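Local coordinates for conserved protein (Methanothermobacter thermautotrophicus, PDB 1T57) that is of unknown function but binds flavin mononucleotide and magnesium ions and carries an alpha/beta domain related to that of pyruvate kinase, at residues L40-G44 and R67-V72; I52-A58 and E166-I171; A114-R120 and V132-A136; D179-T185 and H198-P204. All blocks are in the same frame, centred on the assembly; numbering follows the deposited sequence.

How the contacts relate
From the N terminus, helix 36-50 enters contact 1, whose loop closes when residues 67-72, the end of helix 63-69 and what follows, pack against it after strand 54-58. That strand opens contact 2, so contacts 1 and 2 cross: residues 166-171 pair with it only after a long excursion. Contact 3 lies within this excursion, a short closure between 114-120 and 132-136, its centre about 22 Å from that of contact 2. Contact 4 follows in series as a hairpin, and its strand 180-185 is the sheet neighbour of strand 168-172. Contacts 2 and 4 thus build adjoining parts of one mixed sheet, contact 1 lays helices on it, and contact 3 stands apart.

Contact 1: residues L40-G44 and R67-V72; sequences LELVG and RLSEMV
Leu40 and Val43 of helix 36-50 meet Leu68 of helix 63-69 and Val72 just beyond it, where two helices lie side by side on one face of the sheet in this alpha/beta fold. Leu40 divides its two methyls between successive residues of the neighbouring helix. CD1 rests on the aliphatic root of Arg67, 3.7 Å from its CB, while CD2 presses on Leu68 at only 3.3 Å from CB, closer than carbons usually pack. With CG of Leu68 trans to its own backbone N (chi1 177°), the CD1 branch swings back toward helix 36-50 and reaches Val43 CG2 at 3.8 Å, the two side chains crossing at about a right angle. The same Val43 methyl also meets Val72 CG1 at 3.9 Å. Next in the chain, Gly44 offers bare backbone, its CA lying 4.1 Å from Val72 CG1. Selenomethionine 71 bends at chi2 and chi3 and lays its end across the outer side of Leu40 and Glu41, with SE 4.1 Å from Leu40 CB; the exact place of its terminal methyl is doubtful. Inward, Val43 and Leu68 both touch Ile171, and Leu68 and Val72 reach Val57 and Phe55 respectively. Charges stay at the margins: Glu41 pairs with Arg38, and Arg67 NH1 makes a weak salt bridge to Glu70 OE1 at 3.4 Å. No hydrogen bond joins the two segments, so the helices are matched here by the shape of their branched aliphatic side chains, which probably help to keep water from the sheet face beneath.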
# COMPACT_ATOMS: atom_id res chain seq x y z
N LEU A 40 -4.77 -23.39 -30.64
CA LEU A 40 -3.57 -24.18 -30.90
C LEU A 40 -3.22 -24.11 -32.39
O LEU A 40 -2.04 -24.09 -32.77
CB LEU A 40 -3.77 -25.63 -30.48
CG LEU A 40 -3.77 -25.79 -28.96
CD1 LEU A 40 -4.51 -27.03 -28.58
CD2 LEU A 40 -2.35 -25.82 -28.47
N GLU A 41 -4.24 -24.03 -33.24
CA GLU A 41 -4.00 -23.96 -34.68
C GLU A 41 -3.44 -22.59 -35.04
O GLU A 41 -2.46 -22.47 -35.79
CB GLU A 41 -5.28 -24.20 -35.48
CG GLU A 41 -6.04 -25.44 -35.10
CD GLU A 41 -6.97 -25.91 -36.20
OE1 GLU A 41 -7.61 -25.04 -36.84
OE2 GLU A 41 -7.06 -27.14 -36.40
N LEU A 42 -4.07 -21.56 -34.49
CA LEU A 42 -3.65 -20.22 -34.78
C LEU A 42 -2.22 -19.98 -34.35
O LEU A 42 -1.48 -19.32 -35.08
CB LEU A 42 -4.61 -19.24 -34.16
CG LEU A 42 -5.96 -19.25 -34.88
CD1 LEU A 42 -6.90 -18.27 -34.22
CD2 LEU A 42 -5.78 -18.88 -36.33
N VAL A 43 -1.80 -20.52 -33.20
CA VAL A 43 -0.41 -20.29 -32.78
C VAL A 43 0.55 -20.92 -33.77
O VAL A 43 1.59 -20.33 -34.09
CB VAL A 43 -0.04 -20.85 -31.35
CG1 VAL A 43 -1.09 -20.47 -30.34
CG2 VAL A 43 0.20 -22.34 -31.41
N GLY A 44 0.20 -22.13 -34.23
CA GLY A 44 1.05 -22.84 -35.17
C GLY A 44 1.38 -21.92 -36.32
O GLY A 44 2.54 -21.62 -36.58
N ARG A 67 -1.53 -31.50 -26.39
CA ARG A 67 -2.00 -31.12 -27.72
C ARG A 67 -1.00 -30.22 -28.43
O ARG A 67 -0.49 -30.56 -29.51
CB ARG A 67 -3.35 -30.41 -27.60
CG ARG A 67 -4.39 -31.26 -26.92
CD ARG A 67 -4.34 -32.68 -27.49
NE ARG A 67 -4.65 -33.67 -26.46
CZ ARG A 67 -3.90 -34.74 -26.21
NH1 ARG A 67 -2.79 -34.96 -26.91
NH2 ARG A 67 -4.24 -35.57 -25.23
N LEU A 68 -0.70 -29.08 -27.81
CA LEU A 68 0.22 -28.13 -28.40
C LEU A 68 1.52 -28.74 -28.91
O LEU A 68 1.97 -28.41 -30.01
CB LEU A 68 0.56 -27.03 -27.39
CG LEU A 68 1.59 -26.05 -27.94
CD1 LEU A 68 0.94 -25.20 -28.99
CD2 LEU A 68 2.14 -25.19 -26.83
N SER A 69 2.14 -29.60 -28.12
CA SER A 69 3.39 -30.24 -28.50
C SER A 69 3.36 -30.96 -29.85
O SER A 69 4.39 -31.10 -30.51
CB SER A 69 3.82 -31.23 -27.41
OG SER A 69 2.83 -32.23 -27.19
N GLU A 70 2.16 -31.40 -30.25
CA GLU A 70 1.95 -32.13 -31.50
C GLU A 70 1.78 -31.26 -32.74
O GLU A 70 1.76 -31.79 -33.86
CB GLU A 70 0.72 -33.02 -31.38
CG GLU A 70 1.02 -34.38 -30.82
CD GLU A 70 0.10 -34.74 -29.68
OE1 GLU A 70 -1.12 -34.47 -29.80
OE2 GLU A 70 0.60 -35.31 -28.68
N MSE A 71 1.66 -29.95 -32.56
CA MSE A 71 1.47 -29.04 -33.68
C MSE A 71 2.58 -28.03 -33.81
O MSE A 71 2.70 -27.35 -34.82
CB MSE A 71 0.15 -28.29 -33.55
CG MSE A 71 -1.04 -29.06 -34.05
SE MSE A 71 -2.54 -28.70 -32.95
CE MSE A 71 -3.02 -27.00 -33.72
N VAL A 72 3.39 -27.93 -32.77
CA VAL A 72 4.46 -26.96 -32.79
C VAL A 72 5.75 -27.63 -32.37
O VAL A 72 5.73 -28.62 -31.65
CB VAL A 72 4.12 -25.79 -31.85
CG1 VAL A 72 2.78 -25.16 -32.25
CG2 VAL A 72 4.04 -26.28 -30.40

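Contact 2: residues I52-A58 and E166-I171; sequences IRNFVVA and EEVIAI. With FMN (flavin mononucleotide), chain E.
Phe55 and Val57 face Ile169 and Ile171 across two parallel strands, 54-58 and 168-171, in the middle of the mixed sheet of this alpha/beta domain. Ile169 N donates to Asn54 O, though the place of that oxygen is less certain, and Ile169 O in turn accepts a hydrogen bond from Val56 N at 3.2 Å, with the donor tilted 20° from the carbonyl plane. Ile171 N then gives to Val56 O at 3.1 Å. Last comes Ala58 N to Ile171 O, at 3.2 Å and almost straight (178°). The carbonyls of Ile169 and Val56 each take a CA-H contact as well, from Phe55 and Ala170. Peptides of Phe55 and Val57 turn the other way and bond to Asn75, Val77 and Val79 of strand 75-79, while Val168 and Ala170 bond to strand 180-185. Of the polar side chains, Glu167 forms a salt bridge with Arg205 of the second subunit, and Asn54 ND2 stays 3.8 Å from Glu166 OE1, too far to be a hydrogen bond. On the face where Ile169 touches helix 36-50, Ile52 CG2 packs on Ile169 CG1 at 3.5 Å. At the strand's end, Ala58 O comes within 3.2 Å of C4' of the flavin mononucleotide.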
# COMPACT_ATOMS: atom_id res chain seq x y z
N ILE A 52 9.10 -18.34 -34.60
CA ILE A 52 9.19 -18.38 -33.15
C ILE A 52 9.27 -19.84 -32.74
O ILE A 52 8.54 -20.67 -33.27
CB ILE A 52 7.93 -17.69 -32.52
CG1 ILE A 52 8.13 -16.17 -32.59
CG2 ILE A 52 7.67 -18.16 -31.09
CD1 ILE A 52 6.86 -15.36 -32.35
N ARG A 53 10.18 -20.15 -31.82
CA ARG A 53 10.34 -21.53 -31.37
C ARG A 53 10.24 -21.69 -29.85
O ARG A 53 10.57 -22.76 -29.32
CB ARG A 53 11.68 -22.09 -31.86
CG ARG A 53 12.86 -21.86 -30.92
CD ARG A 53 14.12 -22.55 -31.46
NE ARG A 53 15.20 -22.58 -30.47
CZ ARG A 53 16.44 -23.00 -30.73
NH1 ARG A 53 16.76 -23.42 -31.95
NH2 ARG A 53 17.36 -22.97 -29.78
N ASN A 54 9.79 -20.64 -29.17
CA ASN A 54 9.62 -20.66 -27.72
C ASN A 54 8.13 -20.52 -27.32
O ASN A 54 7.46 -19.54 -27.67
CB ASN A 54 10.44 -19.54 -27.09
CG ASN A 54 11.94 -19.85 -27.10
OD1 ASN A 54 12.43 -20.69 -26.32
ND2 ASN A 54 12.68 -19.16 -27.99
N PHE A 55 7.61 -21.51 -26.59
CA PHE A 55 6.21 -21.46 -26.19
C PHE A 55 6.02 -21.73 -24.71
O PHE A 55 6.48 -22.73 -24.21
CB PHE A 55 5.38 -22.50 -26.95
CG PHE A 55 5.41 -22.37 -28.45
CD1 PHE A 55 6.47 -22.88 -29.19
CD2 PHE A 55 4.38 -21.73 -29.11
CE1 PHE A 55 6.49 -22.75 -30.59
CE2 PHE A 55 4.39 -21.60 -30.50
CZ PHE A 55 5.46 -22.11 -31.24
N VAL A 56 5.32 -20.83 -24.03
CA VAL A 56 5.06 -21.07 -22.62
C VAL A 56 3.56 -21.26 -22.52
O VAL A 56 2.79 -20.42 -23.01
CB VAL A 56 5.50 -19.90 -21.75
CG1 VAL A 56 4.83 -18.60 -22.22
CG2 VAL A 56 5.19 -20.22 -20.30
N VAL A 57 3.12 -22.36 -21.91
CA VAL A 57 1.69 -22.65 -21.83
C VAL A 57 1.19 -23.08 -20.48
O VAL A 57 1.77 -23.95 -19.85
CB VAL A 57 1.29 -23.78 -22.79
CG1 VAL A 57 -0.21 -23.88 -22.88
CG2 VAL A 57 1.89 -23.55 -24.13
N ALA A 58 0.08 -22.50 -20.06
CA ALA A 58 -0.53 -22.85 -18.79
C ALA A 58 -1.35 -24.11 -18.99
O ALA A 58 -2.34 -24.12 -19.74
CB ALA A 58 -1.44 -21.73 -18.32
N GLU A 166 14.32 -12.69 -26.70
CA GLU A 166 13.51 -12.70 -27.91
C GLU A 166 12.00 -12.88 -27.72
O GLU A 166 11.48 -12.85 -26.61
CB GLU A 166 14.05 -13.79 -28.83
CG GLU A 166 14.31 -15.09 -28.11
CD GLU A 166 15.27 -16.03 -28.85
OE1 GLU A 166 14.84 -16.70 -29.82
OE2 GLU A 166 16.46 -16.10 -28.47
N GLU A 167 11.30 -13.08 -28.83
CA GLU A 167 9.86 -13.23 -28.80
C GLU A 167 9.44 -14.65 -28.50
O GLU A 167 10.14 -15.60 -28.83
CB GLU A 167 9.25 -12.77 -30.12
CG GLU A 167 9.56 -11.33 -30.43
CD GLU A 167 8.74 -10.78 -31.57
OE1 GLU A 167 8.28 -11.57 -32.43
OE2 GLU A 167 8.56 -9.55 -31.63
N VAL A 168 8.27 -14.77 -27.87
CA VAL A 168 7.70 -16.04 -27.45
C VAL A 168 6.19 -15.98 -27.62
O VAL A 168 5.59 -14.90 -27.63
CB VAL A 168 8.01 -16.30 -25.94
CG1 VAL A 168 7.46 -17.64 -25.52
CG2 VAL A 168 9.50 -16.21 -25.68
N ILE A 169 5.55 -17.14 -27.76
CA ILE A 169 4.10 -17.16 -27.89
C ILE A 169 3.59 -17.67 -26.54
O ILE A 169 3.97 -18.77 -26.15
CB ILE A 169 3.64 -18.13 -29.02
CG1 ILE A 169 4.25 -17.69 -30.37
CG2 ILE A 169 2.12 -18.16 -29.08
CD1 ILE A 169 3.23 -17.18 -31.43
N ALA A 170 2.76 -16.88 -25.85
CA ALA A 170 2.21 -17.26 -24.54
C ALA A 170 0.76 -17.72 -24.70
O ALA A 170 -0.01 -17.06 -25.38
CB ALA A 170 2.28 -16.09 -23.58
N ILE A 171 0.40 -18.83 -24.06
CA ILE A 171 -0.95 -19.42 -24.18
C ILE A 171 -1.68 -19.63 -22.86
O ILE A 171 -1.19 -20.29 -21.93
CB ILE A 171 -0.86 -20.80 -24.94
CG1 ILE A 171 -0.39 -20.56 -26.39
CG2 ILE A 171 -2.20 -21.52 -24.94
CD1 ILE A 171 0.33 -21.77 -27.07
N1 FMN E . -7.26 -19.84 -15.52
C2 FMN E . -8.10 -18.76 -15.29
O2 FMN E . -9.19 -18.70 -15.83
N3 FMN E . -7.71 -17.64 -14.59
C4 FMN E . -6.52 -17.64 -13.91
O4 FMN E . -6.14 -16.59 -13.39
C4A FMN E . -5.64 -18.70 -14.15
N5 FMN E . -4.41 -18.71 -13.53
C5A FMN E . -3.47 -19.60 -13.99
C6 FMN E . -2.23 -19.58 -13.37
C7 FMN E . -1.28 -20.52 -13.68
C7M FMN E . -0.00 -20.45 -12.90
C8 FMN E . -1.69 -21.72 -14.23
C8M FMN E . -0.70 -22.85 -14.47
C9 FMN E . -2.95 -21.77 -14.83
C9A FMN E . -3.82 -20.68 -14.81
N10 FMN E . -5.16 -20.82 -15.20
C10 FMN E . -6.00 -19.75 -15.01
C1' FMN E . -5.64 -21.97 -16.06
C2' FMN E . -5.13 -21.80 -17.46
O2' FMN E . -5.49 -20.48 -17.91
C3' FMN E . -5.76 -22.80 -18.40
O3' FMN E . -7.15 -22.72 -18.34
C4' FMN E . -5.23 -24.24 -18.49
O4' FMN E . -5.88 -24.76 -19.63
C5' FMN E . -5.56 -25.36 -17.53
O5' FMN E . -5.03 -26.48 -18.20
P FMN E . -5.74 -27.88 -18.55
O1P FMN E . -4.65 -28.82 -18.94
O2P FMN E . -6.76 -27.77 -19.70
O3P FMN E . -6.43 -28.35 -17.26

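Contact 3: residues A114-R120 and V132-A136; sequences ALSGVGR and VEIMA
Glu133 OE1, beside Gly119, is gripped by two groups: the backbone N of Thr130 and the hydroxyl of Ser123. The first bond returns from the third residue of helix 131-139 to the peptide just ahead of it. Gly119 O lies 3.4 Å from OE1, but both are acceptors and no bond joins them. The other carboxylate oxygen, OE2, leans on Arg120, 3.3 Å from its CA. It is not paired with the guanidinium, since Arg120 NE remains 4.7 Å from OE2. Instead the bent end of Arg120 (chi3 -82°) folds back over its own turn, and Ser116 CB sits 3.6 Å above the centre of the guanidinium plane. Alongside, Val132 points CG2 at the backbone of Leu115, 3.4 Å from its C. One helical turn on, Ala136 CB meets Leu115 O at 3.6 Å and Leu115 CB at 4.0 Å. The N of Leu115 is bonded to Glu151 OE1 of helix 144-158, and Met189 of the third subunit packs on Ser116 and Arg120. A loop leading into helix 118-126 thus packs on the N-terminal turn of helix 131-139, whose Glu133 bond is consistent with half a capping box, near Lys147 and Arg140 of the flavin mononucleotide site.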
# COMPACT_ATOMS: atom_id res chain seq x y z
N ALA A 114 3.25 -16.02 -10.38
CA ALA A 114 3.85 -14.69 -10.52
C ALA A 114 3.01 -13.44 -10.29
O ALA A 114 3.53 -12.46 -9.78
CB ALA A 114 4.57 -14.58 -11.90
N LEU A 115 1.72 -13.46 -10.62
CA LEU A 115 0.90 -12.26 -10.42
C LEU A 115 -0.02 -12.22 -9.22
O LEU A 115 -1.00 -11.49 -9.22
CB LEU A 115 0.08 -11.96 -11.68
CG LEU A 115 0.96 -11.58 -12.90
CD1 LEU A 115 0.06 -11.21 -14.11
CD2 LEU A 115 1.89 -10.42 -12.53
N SER A 116 0.34 -12.98 -8.19
CA SER A 116 -0.39 -13.05 -6.93
C SER A 116 0.70 -13.30 -5.86
O SER A 116 0.93 -12.48 -5.00
CB SER A 116 -1.38 -14.23 -6.98
OG SER A 116 -0.73 -15.44 -7.38
N GLY A 117 1.39 -14.42 -5.94
CA GLY A 117 2.46 -14.66 -4.99
C GLY A 117 2.03 -14.71 -3.53
O GLY A 117 0.91 -15.09 -3.18
N VAL A 118 2.97 -14.37 -2.68
CA VAL A 118 2.79 -14.33 -1.25
C VAL A 118 1.84 -13.15 -0.96
O VAL A 118 1.25 -13.06 0.11
CB VAL A 118 4.20 -14.20 -0.55
CG1 VAL A 118 4.07 -13.92 0.95
CG2 VAL A 118 4.97 -15.51 -0.77
N GLY A 119 1.69 -12.26 -1.93
CA GLY A 119 0.75 -11.16 -1.73
C GLY A 119 -0.66 -11.74 -1.55
O GLY A 119 -1.55 -11.14 -0.92
N ARG A 120 -0.91 -12.93 -2.11
CA ARG A 120 -2.23 -13.51 -1.95
C ARG A 120 -2.33 -14.13 -0.57
O ARG A 120 -3.42 -14.16 0.04
CB ARG A 120 -2.52 -14.55 -3.05
CG ARG A 120 -3.88 -15.23 -2.88
CD ARG A 120 -4.16 -16.22 -3.96
NE ARG A 120 -4.69 -15.61 -5.18
CZ ARG A 120 -4.47 -16.09 -6.41
NH1 ARG A 120 -3.73 -17.19 -6.57
NH2 ARG A 120 -5.01 -15.50 -7.47
N VAL A 132 0.90 -6.25 -6.59
CA VAL A 132 0.99 -7.23 -7.65
C VAL A 132 -0.36 -7.81 -8.06
O VAL A 132 -0.57 -8.04 -9.26
CB VAL A 132 1.99 -8.35 -7.26
CG1 VAL A 132 1.83 -8.69 -5.80
CG2 VAL A 132 1.79 -9.58 -8.12
N GLU A 133 -1.27 -8.02 -7.11
CA GLU A 133 -2.61 -8.57 -7.43
C GLU A 133 -3.45 -7.61 -8.29
O GLU A 133 -4.37 -8.05 -8.99
CB GLU A 133 -3.40 -8.91 -6.15
CG GLU A 133 -2.83 -10.07 -5.32
CD GLU A 133 -3.43 -10.17 -3.91
OE1 GLU A 133 -3.32 -9.19 -3.13
OE2 GLU A 133 -4.02 -11.22 -3.57
N ILE A 134 -3.16 -6.31 -8.21
CA ILE A 134 -3.87 -5.30 -8.99
C ILE A 134 -3.44 -5.43 -10.46
O ILE A 134 -4.26 -5.26 -11.37
CB ILE A 134 -3.58 -3.86 -8.48
CG1 ILE A 134 -4.48 -3.54 -7.30
CG2 ILE A 134 -3.82 -2.84 -9.59
CD1 ILE A 134 -3.87 -3.85 -5.99
N MSE A 135 -2.17 -5.72 -10.68
CA MSE A 135 -1.67 -5.90 -12.04
C MSE A 135 -2.49 -6.98 -12.73
O MSE A 135 -2.86 -6.86 -13.89
CB MSE A 135 -0.22 -6.34 -12.01
CG MSE A 135 0.78 -5.23 -11.68
SE MSE A 135 2.59 -5.92 -11.55
CE MSE A 135 2.98 -6.09 -13.44
N ALA A 136 -2.81 -8.03 -11.98
CA ALA A 136 -3.59 -9.14 -12.52
C ALA A 136 -5.05 -8.77 -12.83
O ALA A 136 -5.54 -9.12 -13.90
CB ALA A 136 -3.53 -10.31 -11.57

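Contact 4: residues D179-T185 and H198-P204; sequences DTALVLT and HEVIAMP. With MG (magnesium ion), chain D.
Ile201 lies over Ala181 and Val183, and each of its atoms along the longer branch has a partner. CB is 3.7 Å from Ala181 O. CG1, trans to the carbonyl carbon (chi1 -57°), passes 4.0 Å from Val183 CG2. The terminal CD1 settles between Val183 CG2 at 3.7 Å and Ala181 CB, while the short branch, CG2, faces Leu42 of helix 36-50. Across the hairpin its backbone N makes a weak bond to Ala181 O, with an N-H...O angle of 131°. Ala181 N donates to Ala202 O instead, the register shifting by one between Ala181 and Leu182, a beta bulge; at Ile201 the strand turns a corner. The strands, 180-185 and 196-204, form a beta hairpin, near whose connecting loop a second, classic beta bulge puts both His198 and Glu199 opposite Val183. Val183 O therefore accepts two protons, from His198 N at 2.7 Å and from Glu199 N at 3.2 Å, the latter on a lone pair of the carbonyl. Val183 N bonds to Glu199 O at 2.8 Å. The carboxylate of Glu199 pairs with Lys23 and Arg46 of its own chain and with Arg205 of the second subunit, carrying the hairpin into the subunit interface. On the opposite face Leu182 and Val200 run side by side. The Pro204 side chain crosses that of Asp179 at about a right angle, Pro204 CG lying 3.4 Å from Asp179 CG, and Asp179 OD1 is held by Thr174 OG1 and Gly32 N. Pro204 O binds a magnesium ion at 2.6 Å, which Val142 O also ligates.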
# COMPACT_ATOMS: atom_id res chain seq x y z
N ASP A 179 -7.91 -20.16 -24.57
CA ASP A 179 -8.70 -19.22 -25.36
C ASP A 179 -7.95 -17.90 -25.61
O ASP A 179 -8.47 -16.98 -26.23
CB ASP A 179 -10.07 -18.97 -24.71
CG ASP A 179 -9.96 -18.41 -23.31
OD1 ASP A 179 -10.99 -18.37 -22.60
OD2 ASP A 179 -8.86 -18.00 -22.91
N THR A 180 -6.71 -17.82 -25.14
CA THR A 180 -5.91 -16.63 -25.34
C THR A 180 -4.48 -16.97 -25.66
O THR A 180 -3.86 -17.80 -25.00
CB THR A 180 -5.87 -15.74 -24.11
OG1 THR A 180 -7.20 -15.42 -23.70
CG2 THR A 180 -5.12 -14.47 -24.43
N ALA A 181 -3.92 -16.33 -26.67
CA ALA A 181 -2.53 -16.60 -27.03
C ALA A 181 -1.97 -15.27 -27.41
O ALA A 181 -2.59 -14.52 -28.15
CB ALA A 181 -2.44 -17.56 -28.20
N LEU A 182 -0.78 -14.97 -26.89
CA LEU A 182 -0.14 -13.70 -27.15
C LEU A 182 1.27 -13.86 -27.70
O LEU A 182 1.88 -14.91 -27.53
CB LEU A 182 -0.12 -12.87 -25.85
CG LEU A 182 -1.16 -11.76 -25.60
CD1 LEU A 182 -2.57 -12.21 -25.83
CD2 LEU A 182 -1.01 -11.33 -24.16
N VAL A 183 1.76 -12.83 -28.38
CA VAL A 183 3.12 -12.81 -28.90
C VAL A 183 3.80 -11.74 -28.07
O VAL A 183 3.44 -10.56 -28.10
CB VAL A 183 3.15 -12.44 -30.37
CG1 VAL A 183 4.56 -12.06 -30.77
CG2 VAL A 183 2.68 -13.63 -31.18
N LEU A 184 4.78 -12.14 -27.29
CA LEU A 184 5.42 -11.18 -26.41
C LEU A 184 6.85 -11.51 -26.13
O LEU A 184 7.38 -12.55 -26.53
CB LEU A 184 4.63 -11.13 -25.10
CG LEU A 184 4.43 -12.50 -24.42
CD1 LEU A 184 5.78 -13.09 -23.94
CD2 LEU A 184 3.44 -12.36 -23.25
N THR A 185 7.48 -10.59 -25.41
CA THR A 185 8.86 -10.73 -25.00
C THR A 185 8.84 -10.76 -23.48
O THR A 185 8.55 -9.74 -22.83
CB THR A 185 9.74 -9.54 -25.50
OG1 THR A 185 9.89 -9.59 -26.92
CG2 THR A 185 11.10 -9.58 -24.86
N HIS A 198 3.35 -7.85 -27.92
CA HIS A 198 3.42 -7.54 -29.35
C HIS A 198 2.16 -7.80 -30.21
O HIS A 198 1.63 -6.88 -30.84
CB HIS A 198 4.64 -8.27 -29.93
CG HIS A 198 5.93 -7.93 -29.25
ND1 HIS A 198 6.88 -8.88 -28.94
CD2 HIS A 198 6.45 -6.74 -28.86
CE1 HIS A 198 7.93 -8.29 -28.40
NE2 HIS A 198 7.70 -7.00 -28.33
N GLU A 199 1.67 -9.04 -30.24
CA GLU A 199 0.48 -9.39 -31.02
C GLU A 199 -0.51 -10.26 -30.26
O GLU A 199 -0.12 -11.11 -29.45
CB GLU A 199 0.88 -10.14 -32.29
CG GLU A 199 1.61 -9.32 -33.32
CD GLU A 199 2.28 -10.18 -34.37
OE1 GLU A 199 1.68 -11.19 -34.79
OE2 GLU A 199 3.40 -9.85 -34.79
N VAL A 200 -1.80 -10.07 -30.52
CA VAL A 200 -2.81 -10.90 -29.88
C VAL A 200 -3.31 -11.87 -30.96
O VAL A 200 -4.09 -11.49 -31.84
CB VAL A 200 -3.98 -10.06 -29.34
CG1 VAL A 200 -4.99 -10.97 -28.61
CG2 VAL A 200 -3.46 -8.98 -28.42
N ILE A 201 -2.86 -13.12 -30.91
CA ILE A 201 -3.28 -14.11 -31.90
C ILE A 201 -4.77 -14.41 -31.78
O ILE A 201 -5.46 -14.53 -32.78
CB ILE A 201 -2.48 -15.41 -31.73
CG1 ILE A 201 -0.99 -15.11 -31.85
CG2 ILE A 201 -2.88 -16.40 -32.78
CD1 ILE A 201 -0.06 -16.09 -31.17
N ALA A 202 -5.27 -14.51 -30.55
CA ALA A 202 -6.70 -14.79 -30.34
C ALA A 202 -7.12 -14.45 -28.90
O ALA A 202 -6.32 -14.57 -27.99
CB ALA A 202 -6.98 -16.25 -30.65
N MSE A 203 -8.36 -14.05 -28.69
CA MSE A 203 -8.80 -13.72 -27.34
C MSE A 203 -10.31 -13.70 -27.22
O MSE A 203 -11.00 -13.30 -28.15
CB MSE A 203 -8.28 -12.35 -26.92
CG MSE A 203 -8.67 -11.25 -27.88
SE MSE A 203 -8.69 -9.42 -27.19
CE MSE A 203 -7.32 -8.68 -28.36
N PRO A 204 -10.85 -14.11 -26.07
CA PRO A 204 -12.31 -14.08 -25.93
C PRO A 204 -12.73 -12.61 -25.91
O PRO A 204 -12.21 -11.83 -25.12
CB PRO A 204 -12.55 -14.73 -24.57
CG PRO A 204 -11.21 -15.38 -24.20
CD PRO A 204 -10.21 -14.45 -24.79
MG MG D . -12.57 -9.64 -23.82